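Local atomic coordinates of glycerophosphodiester phosphodiesterase (Thermotoga maritima, PDB entry 1O1Z), a protein that belongs to the glycerophosphodiester phosphodiesterase family and folds as a TIM-type beta/alpha barrel, modelled here with a bound sodium ion. Residues Gly17-Ser22 with Glu45-Leu50; Ile37-Asn42 with Glu226-Val231; Val100-Ile105 with Lys125-Ile130; Leu129-Phe134 with Lys144-Gly149. All coordinates share one frame; numbering follows the deposited sequence. Where two conformers were deposited one is given.

Interaction 1 (Gly17-Ser22 with Glu45-Leu50)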
loop_
_atom_site.group_PDB
_atom_site.type_symbol
_atom_site.label_atom_id
_atom_site.label_comp_id
_atom_site.label_asym_id
_atom_site.label_seq_id
_atom_site.Cartn_x
_atom_site.Cartn_y
_atom_site.Cartn_z
ATOM N N GLY A 17 -6.641 3.386 -4.197
ATOM C CA GLY A 17 -6.201 3.066 -5.545
ATOM C C GLY A 17 -4.834 2.427 -5.533
ATOM O O GLY A 17 -3.861 3.049 -5.115
ATOM N N HIS A 18 -4.754 1.182 -5.990
ATOM C CA HIS A 18 -3.530 0.400 -6.055
ATOM C C HIS A 18 -2.584 0.967 -7.103
ATOM O O HIS A 18 -2.863 0.890 -8.305
ATOM C CB HIS A 18 -3.890 -1.040 -6.414
ATOM C CG HIS A 18 -2.723 -1.955 -6.478
ATOM N ND1 HIS A 18 -2.443 -2.718 -7.586
ATOM C CD2 HIS A 18 -1.742 -2.211 -5.582
ATOM C CE1 HIS A 18 -1.349 -3.431 -7.360
ATOM N NE2 HIS A 18 -0.894 -3.137 -6.159
ATOM N N ARG A 19 -1.495 1.583 -6.639
ATOM C CA ARG A 19 -0.613 2.340 -7.535
ATOM C C ARG A 19 -1.371 3.475 -8.230
ATOM O O ARG A 19 -1.095 3.851 -9.371
ATOM C CB ARG A 19 0.079 1.401 -8.519
ATOM C CG ARG A 19 0.633 0.158 -7.905
ATOM C CD ARG A 19 1.441 -0.705 -8.848
ATOM N NE ARG A 19 1.681 -2.007 -8.253
ATOM C CZ ARG A 19 2.045 -3.090 -8.910
ATOM N NH1 ARG A 19 2.274 -3.057 -10.210
ATOM N NH2 ARG A 19 2.167 -4.239 -8.257
ATOM N N GLY A 20 -2.320 4.061 -7.510
ATOM C CA GLY A 20 -3.244 5.035 -8.067
ATOM C C GLY A 20 -4.401 4.363 -8.795
ATOM O O GLY A 20 -4.733 3.220 -8.500
ATOM N N TYR A 21 -5.015 5.075 -9.741
ATOM C CA TYR A 21 -6.090 4.517 -10.551
ATOM C C TYR A 21 -5.419 3.782 -11.701
ATOM O O TYR A 21 -5.434 4.222 -12.851
ATOM C CB TYR A 21 -7.019 5.613 -11.058
ATOM C CG TYR A 21 -8.358 5.148 -11.593
ATOM C CD1 TYR A 21 -8.606 3.803 -11.880
ATOM C CD2 TYR A 21 -9.365 6.053 -11.819
ATOM C CE1 TYR A 21 -9.814 3.383 -12.358
ATOM C CE2 TYR A 21 -10.587 5.646 -12.302
ATOM C CZ TYR A 21 -10.814 4.315 -12.566
ATOM O OH TYR A 21 -12.048 3.910 -13.040
ATOM N N SER A 22 -4.834 2.635 -11.374
ATOM C CA SER A 22 -3.908 1.981 -12.296
ATOM C C SER A 22 -4.609 1.187 -13.400
ATOM O O SER A 22 -3.964 0.791 -14.340
ATOM C CB SER A 22 -2.925 1.117 -11.511
ATOM O OG SER A 22 -3.608 0.116 -10.783
ATOM N N GLU A 45 -2.438 3.617 -2.645
ATOM C CA GLU A 45 -1.311 2.791 -2.214
ATOM C C GLU A 45 -0.209 2.986 -3.231
ATOM O O GLU A 45 -0.463 3.089 -4.447
ATOM C CB GLU A 45 -1.754 1.326 -2.118
ATOM C CG GLU A 45 -0.710 0.334 -1.658
ATOM C CD GLU A 45 0.261 -0.134 -2.741
ATOM O OE1 GLU A 45 -0.048 -0.036 -3.952
ATOM O OE2 GLU A 45 1.369 -0.619 -2.367
ATOM N N LEU A 46 1.030 3.019 -2.753
ATOM C CA LEU A 46 2.174 3.163 -3.646
ATOM C C LEU A 46 3.383 2.465 -3.064
ATOM O O LEU A 46 3.375 2.073 -1.902
ATOM C CB LEU A 46 2.432 4.638 -3.918
ATOM C CG LEU A 46 2.709 5.555 -2.732
ATOM C CD1 LEU A 46 4.139 5.405 -2.206
ATOM C CD2 LEU A 46 2.443 6.999 -3.102
ATOM N N ASP A 47 4.434 2.316 -3.870
ATOM C CA ASP A 47 5.608 1.545 -3.542
ATOM C C ASP A 47 6.837 2.434 -3.574
ATOM O O ASP A 47 6.984 3.189 -4.522
ATOM C CB ASP A 47 5.799 0.481 -4.605
ATOM C CG ASP A 47 4.550 -0.322 -4.807
ATOM O OD1 ASP A 47 3.847 -0.199 -5.852
ATOM O OD2 ASP A 47 4.136 -1.032 -3.858
ATOM N N VAL A 48 7.706 2.328 -2.561
ATOM C CA VAL A 48 8.890 3.174 -2.477
ATOM C C VAL A 48 10.199 2.410 -2.406
ATOM O O VAL A 48 10.306 1.339 -1.782
ATOM C CB VAL A 48 8.825 4.206 -1.314
ATOM C CG1 VAL A 48 7.702 5.187 -1.536
ATOM C CG2 VAL A 48 8.732 3.553 0.050
ATOM N N ARG A 49 11.209 3.028 -3.042
ATOM C CA ARG A 49 12.562 2.510 -3.158
ATOM C C ARG A 49 13.537 3.688 -3.152
ATOM O O ARG A 49 13.124 4.850 -3.217
ATOM C CB ARG A 49 12.736 1.779 -4.487
ATOM C CG ARG A 49 11.901 0.517 -4.599
ATOM C CD ARG A 49 12.151 -0.198 -5.910
ATOM N NE ARG A 49 11.446 -1.458 -5.928
ATOM C CZ ARG A 49 11.881 -2.598 -5.434
ATOM N NH1 ARG A 49 13.079 -2.709 -4.858
ATOM N NH2 ARG A 49 11.122 -3.689 -5.539
ATOM N N LEU A 50 14.821 3.386 -3.098
ATOM C CA LEU A 50 15.840 4.436 -3.187
ATOM C C LEU A 50 16.511 4.527 -4.539
ATOM O O LEU A 50 16.861 3.522 -5.173
ATOM C CB LEU A 50 16.970 4.222 -2.201
ATOM C CG LEU A 50 16.689 4.360 -0.740
ATOM C CD1 LEU A 50 18.032 4.246 0.011
ATOM C CD2 LEU A 50 15.964 5.646 -0.400
HETATM O O HOH W 1 1.763 -1.644 -5.378
#

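Interaction 2 (Ile37-Asn42 with Glu226-Val231)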
loop_
_atom_site.group_PDB
_atom_site.type_symbol
_atom_site.label_atom_id
_atom_site.label_comp_id
_atom_site.label_asym_id
_atom_site.label_seq_id
_atom_site.Cartn_x
_atom_site.Cartn_y
_atom_site.Cartn_z
ATOM N N ILE A 37 -8.002 10.028 -6.710
ATOM C CA ILE A 37 -8.651 10.969 -5.790
ATOM C C ILE A 37 -9.833 11.663 -6.466
ATOM O O ILE A 37 -10.906 11.821 -5.875
ATOM C CB ILE A 37 -7.611 12.001 -5.251
ATOM C CG1 ILE A 37 -6.437 11.317 -4.551
ATOM C CG2 ILE A 37 -8.295 13.027 -4.336
ATOM C CD1 ILE A 37 -6.823 10.319 -3.487
ATOM N N GLU A 38 -9.669 12.022 -7.740
ATOM C CA GLU A 38 -10.763 12.643 -8.486
ATOM C C GLU A 38 -11.973 11.715 -8.618
ATOM O O GLU A 38 -13.120 12.164 -8.674
ATOM C CB GLU A 38 -10.287 13.053 -9.875
ATOM C CG GLU A 38 -9.302 14.202 -9.872
ATOM C CD GLU A 38 -8.674 14.436 -11.247
ATOM O OE1 GLU A 38 -9.361 14.215 -12.275
ATOM O OE2 GLU A 38 -7.489 14.834 -11.302
ATOM N N ALA A 39 -11.694 10.415 -8.701
ATOM C CA ALA A 39 -12.707 9.368 -8.837
ATOM C C ALA A 39 -13.398 9.016 -7.515
ATOM O O ALA A 39 -14.331 8.208 -7.486
ATOM C CB ALA A 39 -12.090 8.130 -9.468
ATOM N N GLY A 40 -12.943 9.628 -6.433
ATOM C CA GLY A 40 -13.571 9.489 -5.136
ATOM C C GLY A 40 -12.912 8.529 -4.163
ATOM O O GLY A 40 -13.508 8.229 -3.115
ATOM N N ALA A 41 -11.702 8.064 -4.472
ATOM C CA ALA A 41 -10.972 7.171 -3.567
ATOM C C ALA A 41 -10.690 7.891 -2.249
ATOM O O ALA A 41 -10.528 9.113 -2.203
ATOM C CB ALA A 41 -9.692 6.669 -4.165
ATOM N N ASN A 42 -10.599 7.126 -1.174
ATOM C CA ASN A 42 -10.174 7.678 0.103
ATOM C C ASN A 42 -8.666 7.923 0.146
ATOM O O ASN A 42 -8.179 8.597 1.047
ATOM C CB ASN A 42 -10.555 6.725 1.219
ATOM C CG ASN A 42 -12.033 6.546 1.322
ATOM O OD1 ASN A 42 -12.610 5.643 0.749
ATOM N ND2 ASN A 42 -12.689 7.513 1.971
ATOM N N GLU A 226 -9.415 -0.717 -9.765
ATOM C CA GLU A 226 -10.670 -0.254 -10.367
ATOM C C GLU A 226 -11.371 0.726 -9.444
ATOM O O GLU A 226 -12.412 0.442 -8.848
ATOM C CB GLU A 226 -11.559 -1.452 -10.682
ATOM C CG GLU A 226 -11.016 -2.349 -11.775
ATOM C CD GLU A 226 -11.203 -1.786 -13.188
ATOM O OE1 GLU A 226 -11.820 -0.702 -13.376
ATOM O OE2 GLU A 226 -10.732 -2.441 -14.137
ATOM N N VAL A 227 -10.788 1.923 -9.346
ATOM C CA VAL A 227 -11.246 2.888 -8.368
ATOM C C VAL A 227 -12.700 3.316 -8.526
ATOM O O VAL A 227 -13.479 3.271 -7.567
ATOM C CB VAL A 227 -10.330 4.132 -8.324
ATOM C CG1 VAL A 227 -10.899 5.180 -7.406
ATOM C CG2 VAL A 227 -8.931 3.736 -7.913
ATOM N N GLU A 228 -13.111 3.747 -9.722
ATOM C CA GLU A 228 -14.488 4.220 -9.886
ATOM C C GLU A 228 -15.501 3.126 -9.574
ATOM O O GLU A 228 -16.514 3.374 -8.950
ATOM C CB GLU A 228 -14.758 4.724 -11.308
ATOM C CG GLU A 228 -14.048 6.006 -11.700
ATOM C CD GLU A 228 -14.240 6.328 -13.182
ATOM O OE1 GLU A 228 -15.197 7.068 -13.492
ATOM O OE2 GLU A 228 -13.470 5.819 -14.044
ATOM N N LEU A 229 -15.220 1.906 -10.029
ATOM C CA LEU A 229 -16.084 0.768 -9.764
ATOM C C LEU A 229 -16.322 0.615 -8.265
ATOM O O LEU A 229 -17.432 0.538 -7.808
ATOM C CB LEU A 229 -15.456 -0.493 -10.350
ATOM C CG LEU A 229 -16.128 -1.835 -10.059
ATOM C CD1 LEU A 229 -17.570 -1.850 -10.485
ATOM C CD2 LEU A 229 -15.312 -2.940 -10.739
ATOM N N PHE A 230 -15.246 0.578 -7.483
ATOM C CA PHE A 230 -15.373 0.273 -6.081
ATOM C C PHE A 230 -15.933 1.442 -5.284
ATOM O O PHE A 230 -16.694 1.268 -4.323
ATOM C CB PHE A 230 -14.033 -0.257 -5.539
ATOM C CG PHE A 230 -13.835 -1.707 -5.817
ATOM C CD1 PHE A 230 -13.633 -2.166 -7.098
ATOM C CD2 PHE A 230 -13.889 -2.629 -4.787
ATOM C CE1 PHE A 230 -13.505 -3.541 -7.368
ATOM C CE2 PHE A 230 -13.738 -3.982 -5.047
ATOM C CZ PHE A 230 -13.555 -4.433 -6.347
ATOM N N VAL A 231 -15.627 2.650 -5.720
ATOM C CA VAL A 231 -16.266 3.822 -5.125
ATOM C C VAL A 231 -17.788 3.765 -5.298
ATOM O O VAL A 231 -18.535 4.036 -4.364
ATOM C CB VAL A 231 -15.669 5.129 -5.681
ATOM C CG1 VAL A 231 -16.519 6.339 -5.255
ATOM C CG2 VAL A 231 -14.214 5.283 -5.230
#

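Interaction 3 (Val100-Ile105 with Lys125-Ile130). With NA (sodium ion), chain B.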
loop_
_atom_site.group_PDB
_atom_site.type_symbol
_atom_site.label_atom_id
_atom_site.label_comp_id
_atom_site.label_asym_id
_atom_site.label_seq_id
_atom_site.Cartn_x
_atom_site.Cartn_y
_atom_site.Cartn_z
ATOM N N VAL A 100 -1.209 15.318 -3.424
ATOM C CA VAL A 100 -2.309 14.607 -2.786
ATOM C C VAL A 100 -2.552 15.243 -1.418
ATOM O O VAL A 100 -1.646 15.307 -0.588
ATOM C CB VAL A 100 -1.986 13.102 -2.617
ATOM C CG1 VAL A 100 -3.105 12.369 -1.868
ATOM C CG2 VAL A 100 -1.753 12.457 -3.983
ATOM N N SER A 101 -3.757 15.746 -1.224
ATOM C CA SER A 101 -4.148 16.405 0.012
ATOM C C SER A 101 -3.977 15.470 1.198
ATOM O O SER A 101 -4.271 14.290 1.108
ATOM C CB SER A 101 -5.607 16.853 -0.084
ATOM O OG SER A 101 -6.151 17.146 1.199
ATOM N N ASP A 102 -3.540 16.020 2.320
ATOM C CA ASP A 102 -3.361 15.247 3.540
ATOM C C ASP A 102 -4.644 14.824 4.231
ATOM O O ASP A 102 -4.580 14.134 5.252
ATOM C CB ASP A 102 -2.426 15.970 4.511
ATOM C CG ASP A 102 -3.006 17.227 5.087
ATOM O OD1 ASP A 102 -4.138 17.692 4.748
ATOM O OD2 ASP A 102 -2.334 17.869 5.907
ATOM N N ASP A 103 -5.799 15.180 3.674
ATOM C CA ASP A 103 -7.045 14.549 4.082
ATOM C C ASP A 103 -7.240 13.174 3.458
ATOM O O ASP A 103 -8.139 12.420 3.867
ATOM C CB ASP A 103 -8.234 15.403 3.678
ATOM C CG ASP A 103 -8.292 16.705 4.430
ATOM O OD1 ASP A 103 -8.315 17.766 3.774
ATOM O OD2 ASP A 103 -8.307 16.763 5.678
ATOM N N LYS A 104 -6.411 12.856 2.479
ATOM C CA LYS A 104 -6.474 11.551 1.826
ATOM C C LYS A 104 -5.380 10.660 2.374
ATOM O O LYS A 104 -4.308 11.124 2.775
ATOM C CB LYS A 104 -6.300 11.706 0.316
ATOM C CG LYS A 104 -7.241 12.683 -0.346
ATOM C CD LYS A 104 -8.668 12.272 -0.249
ATOM C CE LYS A 104 -9.605 13.425 -0.668
ATOM N NZ LYS A 104 -10.984 12.942 -0.759
ATOM N N ILE A 105 -5.633 9.358 2.371
ATOM C CA ILE A 105 -4.698 8.378 2.917
ATOM C C ILE A 105 -3.657 8.034 1.881
ATOM O O ILE A 105 -3.988 7.797 0.699
ATOM C CB ILE A 105 -5.480 7.107 3.327
ATOM C CG1 ILE A 105 -6.476 7.459 4.441
ATOM C CG2 ILE A 105 -4.567 5.940 3.662
ATOM C CD1 ILE A 105 -7.505 6.385 4.694
ATOM N N LYS A 125 6.313 15.328 8.719
ATOM C CA LYS A 125 5.426 16.474 8.579
ATOM C C LYS A 125 3.984 16.135 8.171
ATOM O O LYS A 125 3.096 16.986 8.253
ATOM C CB LYS A 125 6.002 17.392 7.509
ATOM C CG LYS A 125 6.050 16.766 6.111
ATOM C CD LYS A 125 6.693 17.672 5.091
ATOM C CE LYS A 125 7.298 16.866 3.952
ATOM N NZ LYS A 125 8.634 16.281 4.312
ATOM N N ARG A 126 3.769 14.917 7.686
ATOM C CA ARG A 126 2.560 14.576 6.958
ATOM C C ARG A 126 1.684 13.601 7.745
ATOM O O ARG A 126 2.193 12.592 8.211
ATOM C CB ARG A 126 3.047 13.915 5.674
ATOM C CG ARG A 126 2.026 13.299 4.857
ATOM C CD ARG A 126 1.315 14.272 4.064
ATOM N NE ARG A 126 0.342 13.605 3.229
ATOM C CZ ARG A 126 -0.131 14.116 2.119
ATOM N NH1 ARG A 126 0.317 15.309 1.665
ATOM N NH2 ARG A 126 -1.052 13.436 1.466
ATOM N N LYS A 127 0.384 13.875 7.873
ATOM C CA LYS A 127 -0.557 12.933 8.474
ATOM C C LYS A 127 -1.238 11.991 7.446
ATOM O O LYS A 127 -0.985 12.056 6.234
ATOM C CB LYS A 127 -1.623 13.656 9.303
ATOM C CG LYS A 127 -2.651 14.417 8.484
ATOM C CD LYS A 127 -3.703 15.130 9.273
ATOM C CE LYS A 127 -4.607 15.963 8.349
ATOM N NZ LYS A 127 -5.480 16.908 9.048
ATOM N N ASN A 128 -2.040 11.071 7.960
ATOM C CA ASN A 128 -2.805 10.104 7.158
ATOM C C ASN A 128 -1.936 9.197 6.290
ATOM O O ASN A 128 -2.267 8.908 5.146
ATOM C CB ASN A 128 -3.912 10.798 6.356
ATOM C CG ASN A 128 -5.125 11.089 7.212
ATOM O OD1 ASN A 128 -5.570 10.208 7.982
ATOM N ND2 ASN A 128 -5.697 12.261 7.053
ATOM N N LEU A 129 -0.873 8.683 6.878
ATOM C CA LEU A 129 -0.018 7.697 6.255
ATOM C C LEU A 129 -0.178 6.350 6.930
ATOM O O LEU A 129 -0.362 6.276 8.165
ATOM C CB LEU A 129 1.440 8.112 6.362
ATOM C CG LEU A 129 1.752 9.443 5.739
ATOM C CD1 LEU A 129 3.205 9.769 5.937
ATOM C CD2 LEU A 129 1.388 9.491 4.245
ATOM N N ILE A 130 -0.128 5.295 6.129
ATOM C CA ILE A 130 -0.021 3.928 6.606
ATOM C C ILE A 130 1.200 3.311 5.945
ATOM O O ILE A 130 1.285 3.299 4.722
ATOM C CB ILE A 130 -1.255 3.080 6.240
ATOM C CG1 ILE A 130 -2.532 3.659 6.814
ATOM C CG2 ILE A 130 -1.068 1.648 6.752
ATOM C CD1 ILE A 130 -3.812 3.078 6.152
HETATM NA NA NA B . 3.631 11.730 9.663
HETATM O O HOH W 2 -0.284 16.648 6.898
HETATM O O HOH W 3 -1.683 11.549 3.466
HETATM O O HOH W 4 4.761 9.637 9.762
#

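Interaction 4 (Leu129-Phe134 with Lys144-Gly149)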
loop_
_atom_site.group_PDB
_atom_site.type_symbol
_atom_site.label_atom_id
_atom_site.label_comp_id
_atom_site.label_asym_id
_atom_site.label_seq_id
_atom_site.Cartn_x
_atom_site.Cartn_y
_atom_site.Cartn_z
ATOM N N LEU A 129 -0.873 8.683 6.878
ATOM C CA LEU A 129 -0.018 7.697 6.255
ATOM C C LEU A 129 -0.178 6.350 6.930
ATOM O O LEU A 129 -0.362 6.276 8.165
ATOM C CB LEU A 129 1.440 8.112 6.362
ATOM C CG LEU A 129 1.752 9.443 5.739
ATOM C CD1 LEU A 129 3.205 9.769 5.937
ATOM C CD2 LEU A 129 1.388 9.491 4.245
ATOM N N ILE A 130 -0.128 5.295 6.129
ATOM C CA ILE A 130 -0.021 3.928 6.606
ATOM C C ILE A 130 1.200 3.311 5.945
ATOM O O ILE A 130 1.285 3.299 4.722
ATOM C CB ILE A 130 -1.255 3.080 6.240
ATOM C CG1 ILE A 130 -2.532 3.659 6.814
ATOM C CG2 ILE A 130 -1.068 1.648 6.752
ATOM C CD1 ILE A 130 -3.812 3.078 6.152
ATOM N N PHE A 131 2.163 2.843 6.736
ATOM C CA PHE A 131 3.367 2.170 6.217
ATOM C C PHE A 131 3.119 0.689 6.210
ATOM O O PHE A 131 2.703 0.132 7.222
ATOM C CB PHE A 131 4.586 2.485 7.090
ATOM C CG PHE A 131 4.822 3.965 7.223
ATOM C CD1 PHE A 131 5.409 4.674 6.165
ATOM C CD2 PHE A 131 4.400 4.661 8.346
ATOM C CE1 PHE A 131 5.604 6.070 6.293
ATOM C CE2 PHE A 131 4.590 6.036 8.435
ATOM C CZ PHE A 131 5.204 6.720 7.380
ATOM N N SER A 132 3.391 0.021 5.105
ATOM C CA SER A 132 3.226 -1.404 5.062
ATOM C C SER A 132 4.438 -2.045 4.421
ATOM O O SER A 132 5.265 -1.394 3.764
ATOM C CB SER A 132 1.953 -1.801 4.316
ATOM O OG SER A 132 1.950 -1.289 2.987
ATOM N N SER A 133 4.566 -3.340 4.664
ATOM C CA SER A 133 5.672 -4.119 4.134
ATOM C C SER A 133 5.398 -5.589 4.370
ATOM O O SER A 133 4.721 -5.976 5.334
ATOM C CB SER A 133 6.997 -3.732 4.803
ATOM O OG SER A 133 8.096 -4.455 4.245
ATOM N N PHE A 134 5.957 -6.443 3.499
ATOM C CA PHE A 134 5.996 -7.867 3.781
ATOM C C PHE A 134 7.113 -8.230 4.798
ATOM O O PHE A 134 7.159 -9.345 5.316
ATOM C CB PHE A 134 6.219 -8.651 2.461
ATOM C CG PHE A 134 5.028 -8.646 1.526
ATOM C CD1 PHE A 134 4.001 -9.557 1.702
ATOM C CD2 PHE A 134 4.926 -7.725 0.509
ATOM C CE1 PHE A 134 2.901 -9.573 0.837
ATOM C CE2 PHE A 134 3.816 -7.716 -0.336
ATOM C CZ PHE A 134 2.802 -8.648 -0.147
ATOM N N LYS A 144 7.578 1.735 15.034
ATOM C CA LYS A 144 6.795 2.002 16.224
ATOM C C LYS A 144 6.480 3.484 16.311
ATOM O O LYS A 144 7.298 4.327 15.962
ATOM C CB LYS A 144 7.485 1.529 17.488
ATOM C CG LYS A 144 7.681 0.021 17.622
ATOM C CD LYS A 144 6.358 -0.701 17.502
ATOM C CE LYS A 144 6.388 -2.129 17.940
ATOM N NZ LYS A 144 4.993 -2.629 17.818
ATOM N N GLY A 145 5.283 3.783 16.791
ATOM C CA GLY A 145 4.828 5.166 16.836
ATOM C C GLY A 145 4.298 5.749 15.536
ATOM O O GLY A 145 4.040 6.954 15.435
ATOM N N THR A 146 4.123 4.900 14.532
ATOM C CA THR A 146 3.448 5.228 13.281
ATOM C C THR A 146 2.355 4.186 13.067
ATOM O O THR A 146 2.358 3.132 13.735
ATOM C CB THR A 146 4.390 5.177 12.057
ATOM O OG1 THR A 146 4.697 3.807 11.695
ATOM C CG2 THR A 146 5.714 5.890 12.291
ATOM N N LYS A 147 1.450 4.456 12.131
ATOM C CA LYS A 147 0.465 3.468 11.684
ATOM C C LYS A 147 1.119 2.547 10.689
ATOM O O LYS A 147 1.565 2.995 9.623
ATOM C CB LYS A 147 -0.721 4.115 10.979
ATOM C CG LYS A 147 -1.479 5.055 11.815
ATOM C CD LYS A 147 -2.930 5.232 11.364
ATOM C CE LYS A 147 -3.116 5.618 9.967
ATOM N NZ LYS A 147 -2.793 7.026 9.681
ATOM N N TYR A 148 1.197 1.274 11.010
ATOM C CA TYR A 148 1.700 0.326 10.068
ATOM C C TYR A 148 0.826 -0.869 9.963
ATOM O O TYR A 148 0.051 -1.192 10.870
ATOM C CB TYR A 148 3.134 -0.066 10.331
ATOM C CG TYR A 148 3.459 -0.800 11.599
ATOM C CD1 TYR A 148 3.255 -2.182 11.717
ATOM C CD2 TYR A 148 4.125 -0.156 12.625
ATOM C CE1 TYR A 148 3.653 -2.869 12.873
ATOM C CE2 TYR A 148 4.556 -0.836 13.755
ATOM C CZ TYR A 148 4.313 -2.205 13.871
ATOM O OH TYR A 148 4.762 -2.844 15.001
ATOM N N GLY A 149 0.972 -1.492 8.792
ATOM C CA GLY A 149 0.196 -2.621 8.425
ATOM C C GLY A 149 1.081 -3.732 7.909
ATOM O O GLY A 149 1.956 -3.545 7.053
HETATM O O HOH W 5 1.642 6.581 10.204
#

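Interaction 1 (Gly17-Ser22 with Glu45-Leu50)
H18 and E45 lie side by side and point the same way, the imidazole and carboxylate planes only 24° apart. Parallel pairing of their strands puts both on one face of the sheet, and matching first torsions, CG anti to the backbone N (chi1 -178° in H18), lay the two chains alongside each other. E45 then bends at CG, and its OE1 comes to 3.2 Å from CD2 of H18. R19 leaves its backbone differently, CG beside the N with chi1 -45°, and its extended chain passes over the H18 ring, CG about 4.0 Å above the ring centre. Behind these side chains is the first crossover of a TIM barrel, in which strand 14-18 pairs with strand 43-50 after helix 30-38 has returned the chain. The E45 N to G17 O bond, 2.9 Å and nearly straight, fixes the register. G17 O also accepts from G20 N on its opposite face, closing a type II turn with R19, at positive phi, in its third position; G20, which ends it, also has positive phi, easy for a glycine. D47 meets R19 through charge alone: OD1 is 3.7 Å from NE, a long salt bridge with the oxygen well out of the guanidinium plane. Water 1, lying in that plane, accepts from NE. Stronger partners hold the polar ends: D225 binds H18 ND1, E27 pairs with R19, and N28 donates to D47.

Interaction 2 (Ile37-Asn42 with Glu226-Val231)
A39 directs its methyl group at the helix beginning at V227, where CB meets two side chains at once: CG1 of V227 at 3.8 Å and CG of E228 at 3.7 Å. V227 turns the same methyl to A41 as well, so CG1 touches A39 CB and A41 CB at equal distance. This branch is the one anti to the backbone N (chi1 174°), while CG2 stands beside the N. One turn further along the helix V231 repeats the rotamer but faces backbone instead of methyls. Its CG1 comes to 3.6 Å from A39 O, and its CG2 rests 3.7 Å from G40 C. The two valines thus form an apolar ridge against the small residues 39-41, and small size is what lets the backbones come close, with A39 and E228 only 5.5 Å apart between CA atoms. The piece 37-42 is the C-terminal end of helix 30-38, closed by a Schellman motif: G40 takes positive phi (101°), which glycine adopts easily, and the chain then turns toward strand 43-50. In the barrel the end of this first helix of the ring lies against the start of the last one, helix 227-232, whose other side packs on strand 221-224 through F230. E228 contributes to the surface with the aliphatic part of its chain, extended beyond CG. Its carboxylate goes elsewhere: in the conformer given, one of two, OE2 probably accepts from Y21 OH and pairs with K24.

Interaction 3 (Val100-Ile105 with Lys125-Ile130)
The guanidinium of R126 has D102 CA over one face, 3.6 Å above its plane and offset toward the rim, with D102 CB 3.8 Å from CZ. V100 O lies at the edge in the plane and is gripped end-on by two nitrogens, NH2 at 2.8 Å and NH1 at 3.0 Å. The NH1 donor lies close to the line of the C=O bond, whereas the NH2 donor stands above the carbonyl plane. Water 3 occupies another part of the edge, accepting from NH2 and lying within hydrogen-bonding distance of K104 O and K127 O, which compete with other acceptors for its protons. A bend at chi2 (80°) turns the arginine chain back to this loop. The amide of N128 is the second flat group: D102 O lies in its plane, and the bond from ND2 is straight at 179° and 2.8 Å long. An arginine and an asparagine suit this place because each offers N-H groups to backbone carbonyls: R126 serves V100 O, just before the type I turn S101 to K104, and N128 serves D102 O inside it. S101 OG also accepts from D103 N in an ST turn. K127 lays its CE 3.6 Å from D102 O, its ammonium near the carboxylates of D102 and D103 but beyond salt-bridge range. Opposite in chemistry, I105 CG2 meets I130 CD1 at 3.9 Å. The backbone O of R126, with S123 O, binds the sodium ion. The contact thus joins the loop between helix 93-99 and strand 105-110 to the loop between helix 116-123 and strand 129-133, where these two parallel barrel strands begin.

Interaction 4 (Leu129-Phe134 with Lys144-Gly149)
The side chains of T146 and F131 cross at about a right angle, OG1 of the threonine 3.5 Å from CD2 of the ring. This hydroxyl, the atom nearest the ring, is hydrogen-bonded to F143 O, while CB and CG2 add apolar contact at CE2. K147 follows, and its chain, bent at chi3 and chi4 (-54° and -75°), curls back so that NZ donates to L129 O at 3.0 Å from above the carbonyl plane. Water 5 bridges the same oxygen to K147 N. On the way CE, the last methylene, touches I130 CG1 at 3.8 Å, and the ammonium also makes a cation-pi contact with Y173. K147 O accepts from F131 N, 3.0 Å and nearly straight. Y148 pairs with F131 in parallel register, its CB 3.1 Å from F131 O and the two CB atoms only loosely together; its ring runs away to put OH in reach of K144 NZ, 2.8 Å off. G149 N then donates to F131 O at 2.8 Å, and as glycine it brings only backbone beside S132. Strands 129-133 and 148-151, linked by helix 136-142, form one beta-alpha-beta unit of the barrel; helix 116-123 covers F131, while strands 105-110 and 174-178 flank the pair.

How the interactions relate
Interactions 1 and 4 are the buried ones, each a parallel strand pair within a beta-alpha-beta unit of the same barrel sheet, yet interaction 1 clusters carboxylates, an arginine and a histidine, while interaction 4 relies on a ladder of backbone bonds, with an aromatic ring and a curled lysine beside it. Interactions 2 and 3 are only partly buried. Interaction 2 is apolar, between two helix ends; interaction 3 is mainly polar, between two loops, next to the sodium ion. Y21 OH probably hydrogen-bonds E228 and so joins interaction 1 to interaction 2, whereas N42 O reaches I105 N between interactions 2 and 3. Strand 129-133 serves both interactions 3 and 4, which share L129 and I130.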